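PDB 6Q2F: glycoside hydrolase family protein from Novosphingobium sp. PP1Y, which probably catalyses, as an alpha-L-rhamnosidase, the hydrolytic release of terminal alpha-L-rhamnose from rhamnose-bearing glycosides. Local coordinates for residues Gly141-Pro146 with Leu476-Gly481; Met482-Asp485 with Met491-Lys494; Pro657-Arg662 with Pro1126-Gly1131. All coordinates share one frame; numbering follows the deposited sequence.

Contact 1 (Gly141-Pro146 with Leu476-Gly481); sequences GPWVKP and LEHYIG
The indole of Trp143 lies between the imidazole of His478 on one face and its own loop on the other. On the His478 side the closest atom is ND1, which sits 3.2 Å from Trp143 CG, over the five-membered ring and toward its rim. The opposite face is covered by Gly141 CA. Gly141 has no side chain, and this leaves room for the indole to fold back over the loop. The two rings are not parallel. The five-membered ring of Trp143 and the ring of His478 have centroids 4.1 Å apart, with planes at 34°. Seen from the imidazole, the partner over the face is Trp143 CB, 4.0 Å from the His478 centroid in a CH-pi contact. The six-membered end of the indole meets Tyr479, where Trp143 CZ2 approaches Tyr479 CD1 to 3.5 Å at a slant.

Trp143 is placed by its first torsion, with CG between the backbone N and the carbonyl carbon (chi1 54°). This turns the ring back over Gly141. The residue sits in a type I turn, closed by Val144 N to Gly141 O at 3.0 Å. His478 has CG anti to its backbone N (chi1 -175°), which sends the imidazole out from helix 469-487 to the indole.

Polar groups find partners close by. Trp143 NE1 bonds to Tyr475 O, one turn back on the helix. Tyr479 OH bonds to Ala131 O, at the end of strand 127-131 of the (beta/alpha)8 barrel. The contact thus packs the loop after this strand on helix 469-487. No hydrogen bond joins 141-146 to 476-481. Between these segments the contact rests on an oblique aromatic pair, a CH-pi approach and apolar packing, while the Trp143 N-H bond to the preceding helical turn fixes the indole's direction.

Contact 2 (Met482-Asp485 with Met491-Lys494); sequences MYKD and MVGK
Val492 packs its branched side chain against the helix at Tyr483 and Lys484. Its CB lies 3.7 Å from Lys484 CG. Its CG2 reaches the helix backbone, 3.7 Å from Tyr483 O and 3.8 Å from Lys484 CA. The other branch, CG1, is 4.0 Å from Lys484 CG, so both methyls border the start of the lysine chain. The two side chains cross at about a right angle. No hydrogen bond joins the segments, and the touch is van der Waals.

Farther out, the Lys484 chain bends at its third torsion (chi3 83°). Its NZ makes a weak hydrogen bond to Asn576 OD1. The ring of Tyr483 turns from the loop and meets Phe114 and Tyr479 edge-to-face. On the loop side, Met491 pairs by backbone with Val497, and Gly493 O accepts a bond from Arg498 NE. Gly493 has positive phi (120°), a conformation well suited to glycine, just after the valine.

The 491-494 loop joins helix 469-487 to strand 497-502, which belongs to the closed parallel sheet of the barrel. A chain folding back on the helix end before entering the next strand is the alpha-to-beta loop of a beta/alpha unit in a (beta/alpha)8 barrel.

Contact 3 (Pro657-Arg662 with Pro1126-Gly1131); sequences PKDLKR and PLRPSG
Asp659 and Arg1128 reach for each other from opposite directions and form a salt bridge at the surface. It joins helix 657-670 of the (beta/alpha)8 barrel to a loop that leads into strand 1131-1140 of the C-terminal beta-sandwich. The sandwich belongs to the galactose-binding-like class, judging by its family. The backbones stay well apart, with CA atoms of Asp659 and Arg1128 12.0 Å from each other, so the long arginine spans the distance.

The flat ends are turned almost perpendicular, with the carboxylate and guanidinium planes 81° apart. The carboxylate stands at the edge of the guanidinium, near its plane, between the two terminal nitrogens. One oxygen does the accepting. Arg1128 NH2 gives Asp659 OD2 a bond of 3.0 Å, fairly straight at 160°, on the syn lone pair. Arg1128 NH1 adds a weak one to the same OD2 at 3.5 Å. The pairing is therefore not the two-oxygen, two-nitrogen kind. The arginine chain bends at its third torsion (chi3 54°) to present this edge.

Both partners are held from outside. Arg1128 NH2 also forms a salt bridge with Asp1056 OD1, and Arg1128 N bonds to Asn1100 OD1. Two carboxylates thus share NH2, which should help fix the rotation of the guanidinium. The neighbouring Lys658 sends NZ to Val1054 O, a second tie from the helix to the sandwich. Asp659 OD2 also accepts the backbone N-H of Ala656, so this one oxygen takes a firm N-H from NH2 of Arg1128, a weak one from NH1, and a third from its own chain.

In the fold
Contacts 1 and 2 share helix 469-487, and their centres are 15 Å apart. They touch where Trp143 CH2 lies 3.5 Å from the selenium atom SE of Met482. Both are partly buried and hold without hydrogen bonds between their segments. Contact 1 relies on aromatic rings and ties in a loop some 330 residues away in sequence. Contact 2 is a local aliphatic fold-back, only a few residues apart in sequence. Contact 3 lies at the surface, its centre about 45 Å from that of contact 1, and uses another barrel helix. It alone links the barrel to the C-terminal sandwich, and it alone is ionic. The first two pack parts of the barrel region against each other.

Contact 1 (Gly141-Pro146 with Leu476-Gly481)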
loop_
_atom_site.group_PDB
_atom_site.type_symbol
_atom_site.label_atom_id
_atom_site.label_comp_id
_atom_site.label_asym_id
_atom_site.label_seq_id
_atom_site.Cartn_x
_atom_site.Cartn_y
_atom_site.Cartn_z
ATOM N N GLY A 141 -21.277 6.998 -0.861
ATOM C CA GLY A 141 -22.503 6.525 -1.454
ATOM C C GLY A 141 -23.532 7.635 -1.461
ATOM O O GLY A 141 -23.339 8.688 -0.847
ATOM N N PRO A 142 -24.649 7.437 -2.173
ATOM C CA PRO A 142 -25.621 8.533 -2.309
ATOM C C PRO A 142 -26.306 8.911 -1.010
ATOM O O PRO A 142 -27.015 9.917 -0.990
ATOM C CB PRO A 142 -26.640 8.001 -3.334
ATOM C CG PRO A 142 -26.479 6.541 -3.309
ATOM C CD PRO A 142 -25.030 6.251 -2.945
ATOM N N TRP A 143 -26.142 8.148 0.064
ATOM C CA TRP A 143 -26.726 8.572 1.330
ATOM C C TRP A 143 -25.841 9.573 2.066
ATOM O O TRP A 143 -26.176 10.003 3.181
ATOM C CB TRP A 143 -27.031 7.338 2.195
ATOM C CG TRP A 143 -25.879 6.411 2.420
ATOM C CD1 TRP A 143 -25.051 6.402 3.502
ATOM C CD2 TRP A 143 -25.451 5.322 1.583
ATOM N NE1 TRP A 143 -24.134 5.391 3.393
ATOM C CE2 TRP A 143 -24.350 4.718 2.219
ATOM C CE3 TRP A 143 -25.887 4.812 0.355
ATOM C CZ2 TRP A 143 -23.664 3.635 1.665
ATOM C CZ3 TRP A 143 -25.212 3.740 -0.196
ATOM C CH2 TRP A 143 -24.119 3.150 0.467
ATOM N N VAL A 144 -24.731 9.976 1.463
ATOM C CA VAL A 144 -23.895 11.038 2.005
ATOM C C VAL A 144 -24.469 12.370 1.528
ATOM O O VAL A 144 -24.391 12.700 0.342
ATOM C CB VAL A 144 -22.436 10.881 1.570
ATOM C CG1 VAL A 144 -21.597 12.012 2.131
ATOM C CG2 VAL A 144 -21.888 9.521 2.021
ATOM N N LYS A 145 -25.061 13.127 2.443
ATOM C CA LYS A 145 -25.640 14.411 2.083
ATOM C C LYS A 145 -24.542 15.324 1.535
ATOM O O LYS A 145 -23.378 15.195 1.923
ATOM C CB LYS A 145 -26.300 15.063 3.299
ATOM C CG LYS A 145 -27.413 14.257 3.961
ATOM C CD LYS A 145 -27.972 15.057 5.156
ATOM C CE LYS A 145 -29.107 14.331 5.874
ATOM N NZ LYS A 145 -28.686 12.981 6.355
ATOM N N PRO A 146 -24.884 16.242 0.622
ATOM C CA PRO A 146 -23.863 17.165 0.081
ATOM C C PRO A 146 -23.007 17.831 1.155
ATOM O O PRO A 146 -21.776 17.890 1.024
ATOM C CB PRO A 146 -24.704 18.200 -0.685
ATOM C CG PRO A 146 -25.978 17.473 -1.029
ATOM C CD PRO A 146 -26.240 16.574 0.149
ATOM N N LEU A 476 -21.405 5.053 7.827
ATOM C CA LEU A 476 -21.146 3.624 8.000
ATOM C C LEU A 476 -22.295 2.916 8.709
ATOM O O LEU A 476 -22.590 1.757 8.400
ATOM C CB LEU A 476 -19.813 3.409 8.752
ATOM C CG LEU A 476 -19.240 1.983 8.580
ATOM C CD1 LEU A 476 -18.945 1.667 7.108
ATOM C CD2 LEU A 476 -18.007 1.683 9.452
ATOM N N GLU A 477 -22.955 3.580 9.664
ATOM C CA GLU A 477 -24.114 2.950 10.287
ATOM C C GLU A 477 -25.198 2.690 9.254
ATOM O O GLU A 477 -25.811 1.617 9.245
ATOM C CB GLU A 477 -24.651 3.803 11.442
ATOM C CG GLU A 477 -23.712 3.748 12.672
ATOM C CD GLU A 477 -24.201 4.567 13.858
ATOM O OE1 GLU A 477 -25.056 5.462 13.673
ATOM O OE2 GLU A 477 -23.711 4.301 14.979
ATOM N N HIS A 478 -25.421 3.645 8.354
ATOM C CA HIS A 478 -26.391 3.437 7.291
ATOM C C HIS A 478 -25.947 2.296 6.387
ATOM O O HIS A 478 -26.746 1.424 6.031
ATOM C CB HIS A 478 -26.568 4.716 6.473
ATOM C CG HIS A 478 -27.642 4.609 5.439
ATOM N ND1 HIS A 478 -27.404 4.154 4.159
ATOM C CD2 HIS A 478 -28.969 4.853 5.514
ATOM C CE1 HIS A 478 -28.540 4.141 3.485
ATOM N NE2 HIS A 478 -29.504 4.562 4.283
ATOM N N TYR A 479 -24.662 2.282 6.020
ATOM C CA TYR A 479 -24.175 1.267 5.096
ATOM C C TYR A 479 -24.339 -0.120 5.693
ATOM O O TYR A 479 -24.828 -1.044 5.032
ATOM C CB TYR A 479 -22.713 1.539 4.774
ATOM C CG TYR A 479 -22.077 0.524 3.851
ATOM C CD1 TYR A 479 -22.459 0.428 2.522
ATOM C CD2 TYR A 479 -21.066 -0.311 4.302
ATOM C CE1 TYR A 479 -21.848 -0.484 1.662
ATOM C CE2 TYR A 479 -20.444 -1.232 3.456
ATOM C CZ TYR A 479 -20.847 -1.313 2.132
ATOM O OH TYR A 479 -20.244 -2.221 1.299
ATOM N N ILE A 480 -23.943 -0.278 6.957
ATOM C CA ILE A 480 -24.099 -1.559 7.633
ATOM C C ILE A 480 -25.573 -1.944 7.719
ATOM O O ILE A 480 -25.935 -3.114 7.536
ATOM C CB ILE A 480 -23.419 -1.494 9.010
ATOM C CG1 ILE A 480 -21.897 -1.449 8.803
ATOM C CG2 ILE A 480 -23.831 -2.686 9.888
ATOM C CD1 ILE A 480 -21.086 -1.277 10.080
ATOM N N GLY A 481 -26.448 -0.956 7.954
ATOM C CA GLY A 481 -27.886 -1.213 7.914
ATOM C C GLY A 481 -28.357 -1.821 6.602
ATOM O O GLY A 481 -29.225 -2.693 6.593
#

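Contact 2 (Met482-Asp485 with Met491-Lys494)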
loop_
_atom_site.group_PDB
_atom_site.type_symbol
_atom_site.label_atom_id
_atom_site.label_comp_id
_atom_site.label_asym_id
_atom_site.label_seq_id
_atom_site.Cartn_x
_atom_site.Cartn_y
_atom_site.Cartn_z
HETATM N N MSE A 482 -27.816 -1.363 5.482
HETATM C CA MSE A 482 -28.182 -1.933 4.198
HETATM C C MSE A 482 -27.829 -3.414 4.123
HETATM O O MSE A 482 -28.608 -4.203 3.593
HETATM C CB MSE A 482 -27.486 -1.183 3.052
HETATM C CG MSE A 482 -28.034 0.232 2.814
HETATM SE SE MSE A 482 -26.771 1.337 1.830
HETATM C CE MSE A 482 -26.091 -0.015 0.574
ATOM N N TYR A 483 -26.667 -3.799 4.681
ATOM C CA TYR A 483 -26.263 -5.202 4.617
ATOM C C TYR A 483 -27.002 -6.060 5.631
ATOM O O TYR A 483 -27.259 -7.239 5.364
ATOM C CB TYR A 483 -24.745 -5.332 4.781
ATOM C CG TYR A 483 -24.087 -5.177 3.439
ATOM C CD1 TYR A 483 -23.908 -6.272 2.607
ATOM C CD2 TYR A 483 -23.747 -3.920 2.950
ATOM C CE1 TYR A 483 -23.351 -6.130 1.352
ATOM C CE2 TYR A 483 -23.194 -3.773 1.697
ATOM C CZ TYR A 483 -23.001 -4.889 0.894
ATOM O OH TYR A 483 -22.450 -4.756 -0.352
ATOM N N LYS A 484 -27.374 -5.487 6.780
ATOM C CA LYS A 484 -28.263 -6.201 7.693
ATOM C C LYS A 484 -29.628 -6.433 7.068
ATOM O O LYS A 484 -30.268 -7.463 7.318
ATOM C CB LYS A 484 -28.403 -5.422 9.004
ATOM C CG LYS A 484 -27.174 -5.549 9.901
ATOM C CD LYS A 484 -27.081 -4.412 10.871
ATOM C CE LYS A 484 -27.921 -4.615 12.110
ATOM N NZ LYS A 484 -27.312 -3.845 13.272
ATOM N N ASP A 485 -30.106 -5.486 6.272
ATOM C CA ASP A 485 -31.346 -5.738 5.558
ATOM C C ASP A 485 -31.140 -6.787 4.473
ATOM O O ASP A 485 -31.952 -7.711 4.329
ATOM C CB ASP A 485 -31.880 -4.436 4.983
ATOM C CG ASP A 485 -32.951 -4.671 3.952
ATOM O OD1 ASP A 485 -34.096 -4.974 4.349
ATOM O OD2 ASP A 485 -32.644 -4.541 2.748
HETATM N N MSE A 491 -27.057 -12.348 10.090
HETATM C CA MSE A 491 -25.936 -12.713 9.234
HETATM C C MSE A 491 -24.953 -11.556 9.085
HETATM O O MSE A 491 -24.212 -11.488 8.116
HETATM C CB MSE A 491 -26.450 -13.149 7.860
HETATM C CG MSE A 491 -27.119 -14.516 7.838
HETATM SE SE MSE A 491 -25.826 -16.007 8.186
HETATM C CE MSE A 491 -26.565 -16.682 9.833
ATOM N N VAL A 492 -24.958 -10.636 10.044
ATOM C CA VAL A 492 -23.990 -9.554 10.087
ATOM C C VAL A 492 -23.477 -9.464 11.520
ATOM O O VAL A 492 -24.256 -9.232 12.455
ATOM C CB VAL A 492 -24.586 -8.208 9.635
ATOM C CG1 VAL A 492 -23.529 -7.134 9.724
ATOM C CG2 VAL A 492 -25.135 -8.305 8.190
ATOM N N GLY A 493 -22.171 -9.650 11.699
ATOM C CA GLY A 493 -21.601 -9.598 13.039
ATOM C C GLY A 493 -20.939 -10.910 13.400
ATOM O O GLY A 493 -19.886 -11.234 12.848
ATOM N N LYS A 494 -21.553 -11.677 14.302
ATOM C CA LYS A 494 -20.959 -12.927 14.761
ATOM C C LYS A 494 -21.123 -14.062 13.758
ATOM O O LYS A 494 -20.416 -15.068 13.860
ATOM C CB LYS A 494 -21.568 -13.331 16.098
ATOM C CG LYS A 494 -21.249 -12.317 17.195
ATOM C CD LYS A 494 -21.655 -12.819 18.568
ATOM C CE LYS A 494 -20.661 -12.347 19.615
ATOM N NZ LYS A 494 -20.876 -13.012 20.930
#

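Contact 3 (Pro657-Arg662 with Pro1126-Gly1131)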
loop_
_atom_site.group_PDB
_atom_site.type_symbol
_atom_site.label_atom_id
_atom_site.label_comp_id
_atom_site.label_asym_id
_atom_site.label_seq_id
_atom_site.Cartn_x
_atom_site.Cartn_y
_atom_site.Cartn_z
ATOM N N PRO A 657 1.162 -22.427 -9.292
ATOM C CA PRO A 657 1.842 -22.156 -8.010
ATOM C C PRO A 657 3.350 -22.041 -8.147
ATOM O O PRO A 657 3.978 -21.270 -7.410
ATOM C CB PRO A 657 1.426 -23.351 -7.148
ATOM C CG PRO A 657 0.090 -23.748 -7.710
ATOM C CD PRO A 657 0.232 -23.568 -9.188
ATOM N N LYS A 658 3.929 -22.722 -9.114
ATOM C CA LYS A 658 5.358 -22.651 -9.327
ATOM C C LYS A 658 5.771 -21.212 -9.621
ATOM O O LYS A 658 6.821 -20.806 -9.261
ATOM C CB LYS A 658 5.844 -23.655 -10.387
ATOM C CG LYS A 658 5.984 -23.121 -11.787
ATOM C CD LYS A 658 6.057 -24.215 -12.834
ATOM C CE LYS A 658 7.206 -25.192 -12.604
ATOM N NZ LYS A 658 7.737 -25.849 -13.814
ATOM N N ASP A 659 4.917 -20.457 -10.273
ATOM C CA ASP A 659 5.210 -19.063 -10.579
ATOM C C ASP A 659 4.903 -18.126 -9.427
ATOM O O ASP A 659 5.365 -16.980 -9.436
ATOM C CB ASP A 659 4.398 -18.600 -11.781
ATOM C CG ASP A 659 4.609 -19.478 -12.984
ATOM O OD1 ASP A 659 5.736 -19.451 -13.507
ATOM O OD2 ASP A 659 3.657 -20.174 -13.384
ATOM N N LEU A 660 4.098 -18.561 -8.465
ATOM C CA LEU A 660 3.644 -17.656 -7.428
ATOM C C LEU A 660 4.452 -17.754 -6.151
ATOM O O LEU A 660 4.364 -16.852 -5.321
ATOM C CB LEU A 660 2.171 -17.924 -7.116
ATOM C CG LEU A 660 1.247 -17.801 -8.327
ATOM C CD1 LEU A 660 -0.180 -18.216 -7.954
ATOM C CD2 LEU A 660 1.275 -16.370 -8.856
ATOM N N LYS A 661 5.226 -18.817 -5.970
ATOM C CA LYS A 661 5.823 -19.089 -4.665
ATOM C C LYS A 661 6.689 -17.925 -4.193
ATOM O O LYS A 661 6.580 -17.482 -3.042
ATOM C CB LYS A 661 6.650 -20.373 -4.730
ATOM C CG LYS A 661 7.177 -20.856 -3.406
ATOM C CD LYS A 661 8.209 -21.957 -3.659
ATOM C CE LYS A 661 8.833 -22.481 -2.376
ATOM N NZ LYS A 661 9.485 -21.412 -1.532
ATOM N N ARG A 662 7.562 -17.419 -5.073
ATOM C CA ARG A 662 8.452 -16.320 -4.710
ATOM C C ARG A 662 7.684 -15.069 -4.282
ATOM O O ARG A 662 8.206 -14.273 -3.491
ATOM C CB ARG A 662 9.374 -15.986 -5.885
ATOM C CG ARG A 662 8.631 -15.741 -7.187
ATOM C CD ARG A 662 9.565 -15.678 -8.408
ATOM N NE ARG A 662 9.905 -14.290 -8.635
ATOM C CZ ARG A 662 9.515 -13.559 -9.669
ATOM N NH1 ARG A 662 8.794 -14.086 -10.648
ATOM N NH2 ARG A 662 9.878 -12.285 -9.719
ATOM N N PRO A 1126 4.109 -17.857 -27.631
ATOM C CA PRO A 1126 4.847 -19.085 -27.329
ATOM C C PRO A 1126 4.114 -19.894 -26.268
ATOM O O PRO A 1126 3.602 -19.345 -25.287
ATOM C CB PRO A 1126 6.190 -18.560 -26.815
ATOM C CG PRO A 1126 5.851 -17.225 -26.231
ATOM C CD PRO A 1126 4.773 -16.653 -27.111
ATOM N N LEU A 1127 4.045 -21.208 -26.480
ATOM C CA LEU A 1127 3.388 -22.077 -25.512
ATOM C C LEU A 1127 4.231 -22.233 -24.246
ATOM O O LEU A 1127 5.441 -22.022 -24.245
ATOM C CB LEU A 1127 3.120 -23.453 -26.113
ATOM C CG LEU A 1127 2.206 -23.496 -27.328
ATOM C CD1 LEU A 1127 2.042 -24.947 -27.794
ATOM C CD2 LEU A 1127 0.869 -22.878 -26.988
ATOM N N ARG A 1128 3.553 -22.599 -23.138
ATOM C CA ARG A 1128 4.298 -22.943 -21.934
ATOM C C ARG A 1128 4.625 -24.435 -21.937
ATOM O O ARG A 1128 3.831 -25.241 -22.425
ATOM C CB ARG A 1128 3.493 -22.597 -20.677
ATOM C CG ARG A 1128 3.379 -21.095 -20.395
ATOM C CD ARG A 1128 2.408 -20.785 -19.272
ATOM N NE ARG A 1128 2.721 -21.529 -18.057
ATOM C CZ ARG A 1128 3.094 -20.986 -16.898
ATOM N NH1 ARG A 1128 3.206 -19.663 -16.767
ATOM N NH2 ARG A 1128 3.345 -21.776 -15.860
ATOM N N PRO A 1129 5.774 -24.852 -21.415
ATOM C CA PRO A 1129 6.043 -26.291 -21.320
ATOM C C PRO A 1129 4.910 -26.968 -20.558
ATOM O O PRO A 1129 4.419 -26.445 -19.555
ATOM C CB PRO A 1129 7.371 -26.359 -20.556
ATOM C CG PRO A 1129 7.972 -24.978 -20.699
ATOM C CD PRO A 1129 6.792 -24.054 -20.709
ATOM N N SER A 1130 4.474 -28.123 -21.063
ATOM C CA SER A 1130 3.266 -28.765 -20.572
ATOM C C SER A 1130 3.498 -30.250 -20.303
ATOM O O SER A 1130 4.213 -30.927 -21.051
ATOM C CB SER A 1130 2.129 -28.594 -21.588
ATOM O OG SER A 1130 0.921 -29.087 -21.052
ATOM N N GLY A 1131 2.875 -30.751 -19.236
ATOM C CA GLY A 1131 2.840 -32.169 -18.933
ATOM C C GLY A 1131 4.005 -32.644 -18.093
ATOM O O GLY A 1131 4.733 -31.871 -17.449
#